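B12-binding domain-containing protein (Kitasatospora setae, PDB 6WTE) binds cobalamin and a [4Fe-4S] cluster and, as the radical SAM methylase TsrM, probably transfers methyl groups by a non-radical route. Local coordinates at residues A[286-289]-A[290-294]. Residues are numbered along the deposited sequence; the frame is centred on the assembly and turned at random.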
ATOM      1  N   ARG A 286     -24.523  -6.484  -2.556  1.00 15.29           N
ATOM      2  CA  ARG A 286     -25.884  -6.718  -3.025  1.00 13.90           C
ATOM      3  C   ARG A 286     -25.980  -6.582  -4.542  1.00 15.65           C
ATOM      4  O   ARG A 286     -26.661  -7.377  -5.199  1.00 16.49           O
ATOM      5  CB  ARG A 286     -26.851  -5.752  -2.340  1.00 14.06           C
ATOM      6  CG  ARG A 286     -27.067  -6.019  -0.850  1.00 18.21           C
ATOM      7  CD  ARG A 286     -28.142  -5.107  -0.270  1.00 20.85           C
ATOM      8  NE  ARG A 286     -28.271  -5.281   1.176  1.00 27.55           N
ATOM      9  CZ  ARG A 286     -27.820  -4.415   2.077  1.00 24.61           C
ATOM     10  NH1 ARG A 286     -27.222  -3.294   1.688  1.00 23.84           N
ATOM     11  NH2 ARG A 286     -27.975  -4.665   3.370  1.00 32.57           N
ATOM     12  N   GLU A 287     -25.320  -5.573  -5.116  1.00 13.34           N
ATOM     13  CA  GLU A 287     -25.361  -5.410  -6.567  1.00 15.18           C
ATOM     14  C   GLU A 287     -24.632  -6.546  -7.275  1.00 14.24           C
ATOM     15  O   GLU A 287     -25.092  -7.025  -8.320  1.00 14.76           O
ATOM     16  CB  GLU A 287     -24.778  -4.051  -6.960  1.00 14.51           C
ATOM     17  CG  GLU A 287     -24.682  -3.824  -8.463  1.00 15.64           C
ATOM     18  CD  GLU A 287     -26.033  -3.824  -9.154  1.00 20.40           C
ATOM     19  OE1 GLU A 287     -27.077  -3.730  -8.468  1.00 22.27           O
ATOM     20  OE2 GLU A 287     -26.051  -3.915 -10.400  1.00 21.52           O
ATOM     21  N   ILE A 288     -23.504  -6.999  -6.722  1.00 13.04           N
ATOM     22  CA  ILE A 288     -22.792  -8.129  -7.313  1.00 13.67           C
ATOM     23  C   ILE A 288     -23.684  -9.362  -7.326  1.00 13.39           C
ATOM     24  O   ILE A 288     -23.782 -10.081  -8.329  1.00 13.67           O
ATOM     25  CB  ILE A 288     -21.483  -8.404  -6.554  1.00 12.53           C
ATOM     26  CG1 ILE A 288     -20.505  -7.236  -6.709  1.00 12.18           C
ATOM     27  CG2 ILE A 288     -20.854  -9.692  -7.053  1.00 14.25           C
ATOM     28  CD1 ILE A 288     -19.274  -7.395  -5.841  1.00 11.80           C
ATOM     29  N   VAL A 289     -24.342  -9.625  -6.198  1.00 13.45           N
ATOM     30  CA  VAL A 289     -25.229 -10.779  -6.093  1.00 14.02           C
ATOM     31  C   VAL A 289     -26.386 -10.651  -7.070  1.00 17.27           C
ATOM     32  O   VAL A 289     -26.776 -11.626  -7.725  1.00 16.79           O
ATOM     33  CB  VAL A 289     -25.726 -10.930  -4.643  1.00 15.62           C
ATOM     34  CG1 VAL A 289     -26.841 -11.967  -4.564  1.00 15.12           C
ATOM     35  CG2 VAL A 289     -24.572 -11.305  -3.738  1.00 17.02           C
ATOM     36  N   ARG A 290     -26.941  -9.444  -7.196  1.00 16.00           N
ATOM     37  CA  ARG A 290     -28.083  -9.250  -8.082  1.00 16.92           C
ATOM     38  C   ARG A 290     -27.712  -9.538  -9.530  1.00 17.40           C
ATOM     39  O   ARG A 290     -28.474 -10.191 -10.250  1.00 18.16           O
ATOM     40  CB  ARG A 290     -28.620  -7.824  -7.952  1.00 17.61           C
ATOM     41  CG  ARG A 290     -29.872  -7.569  -8.782  1.00 20.17           C
ATOM     42  CD  ARG A 290     -30.133  -6.082  -8.992  1.00 24.19           C
ATOM     43  NE  ARG A 290     -29.139  -5.460  -9.867  1.00 22.27           N
ATOM     44  CZ  ARG A 290     -29.149  -5.556 -11.194  1.00 26.94           C
ATOM     45  NH1 ARG A 290     -30.097  -6.257 -11.802  1.00 27.69           N
ATOM     46  NH2 ARG A 290     -28.210  -4.958 -11.916  1.00 25.72           N
ATOM     47  N   ARG A 291     -26.534  -9.085  -9.969  1.00 16.62           N
ATOM     48  CA  ARG A 291     -26.122  -9.354 -11.344  1.00 14.98           C
ATOM     49  C   ARG A 291     -25.845 -10.833 -11.560  1.00 18.27           C
ATOM     50  O   ARG A 291     -26.202 -11.392 -12.606  1.00 16.55           O
ATOM     51  CB  ARG A 291     -24.886  -8.534 -11.697  1.00 16.92           C
ATOM     52  CG  ARG A 291     -25.133  -7.046 -11.760  1.00 16.97           C
ATOM     53  CD  ARG A 291     -24.032  -6.371 -12.533  1.00 18.18           C
ATOM     54  NE  ARG A 291     -24.058  -4.929 -12.347  1.00 16.22           N
ATOM     55  CZ  ARG A 291     -23.256  -4.084 -12.981  1.00 16.75           C
ATOM     56  NH1 ARG A 291     -22.363  -4.543 -13.851  1.00 15.47           N
ATOM     57  NH2 ARG A 291     -23.341  -2.784 -12.738  1.00 15.78           N
ATOM     58  N   ARG A 292     -25.203 -11.483 -10.585  1.00 16.74           N
ATOM     59  CA  ARG A 292     -24.932 -12.913 -10.695  1.00 18.41           C
ATOM     60  C   ARG A 292     -26.226 -13.695 -10.863  1.00 19.60           C
ATOM     61  O   ARG A 292     -26.332 -14.579 -11.724  1.00 20.72           O
ATOM     62  CB  ARG A 292     -24.170 -13.391  -9.458  1.00 19.25           C
ATOM     63  CG  ARG A 292     -22.692 -13.028  -9.466  1.00 18.29           C
ATOM     64  CD  ARG A 292     -22.051 -13.257  -8.102  1.00 19.61           C
ATOM     65  NE  ARG A 292     -22.278 -14.608  -7.592  1.00 20.99           N
ATOM     66  CZ  ARG A 292     -21.315 -15.494  -7.352  1.00 24.39           C
ATOM     67  NH1 ARG A 292     -21.617 -16.697  -6.883  1.00 30.66           N
ATOM     68  NH2 ARG A 292     -20.052 -15.186  -7.585  1.00 22.58           N
ATOM     69  N   HIS A 293     -27.232 -13.368 -10.055  1.00 19.81           N
ATOM     70  CA  HIS A 293     -28.489 -14.101 -10.114  1.00 19.28           C
ATOM     71  C   HIS A 293     -29.275 -13.775 -11.376  1.00 19.58           C
ATOM     72  O   HIS A 293     -29.956 -14.652 -11.916  1.00 19.13           O
ATOM     73  CB  HIS A 293     -29.311 -13.796  -8.864  1.00 18.56           C
ATOM     74  CG  HIS A 293     -28.752 -14.414  -7.618  1.00 25.11           C
ATOM     75  ND1 HIS A 293     -29.536 -14.752  -6.537  1.00 31.42           N
ATOM     76  CD2 HIS A 293     -27.482 -14.742  -7.280  1.00 24.88           C
ATOM     77  CE1 HIS A 293     -28.775 -15.269  -5.588  1.00 30.68           C
ATOM     78  NE2 HIS A 293     -27.525 -15.274  -6.013  1.00 25.21           N
ATOM     79  N   ALA A 294     -29.181 -12.537 -11.869  1.00 17.04           N
ATOM     80  CA  ALA A 294     -29.982 -12.114 -13.015  1.00 19.53           C
ATOM     81  C   ALA A 294     -29.555 -12.790 -14.312  1.00 18.42           C
ATOM     82  O   ALA A 294     -30.368 -12.915 -15.236  1.00 19.35           O
ATOM     83  CB  ALA A 294     -29.905 -10.596 -13.174  1.00 20.25           C
TER
HETATM   84  O   HOH W   1     -25.615  -1.514 -11.530  1.00 22.77           O
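Two arginines converge on the carboxylate of Glu-287 in a salt-bridge network. Arg-290 grips it side-on, NE donating to Glu-287 OE1 at 3.0 Å and NH2 to Glu-287 OE2 at 2.8 Å; both oxygens are met on their syn sides, yet the carboxylate and guanidinium planes stand 37° apart, so the two-bond pairing is not coplanar. The bend at chi3 (69°) lets the Arg-290 guanidinium lie beside the Glu-287 side chain, which points the same way. Arg-291 reaches it directly through NE, 3.0 Å from Glu-287 OE2 on the anti side, in a bond nearly straight at 177°. A water donates to the same OE2 and accepts from Arg-291 NH2, giving that oxygen three donors. Arg-291 NH1 forms salt bridges with Asp-254 and Glu-257 on helix 249-261. With an alanine here, Arg-290 would probably lose the carboxylate that holds its guanidinium and be freer to turn, and Arg-291 NE would be left without its mate.

Backbone i to i+4 bonds, such as Arg-291 N to Glu-287 O at 3.0 Å, place these residues on helix 278-294, the crossover of a beta-alpha-beta unit between strands 266-269 and 304-309 in the radical SAM core.

Val-289 CG1 makes a CH-pi contact over one His-293 face, offset toward the rim, 3.9 Å from the ring centroid.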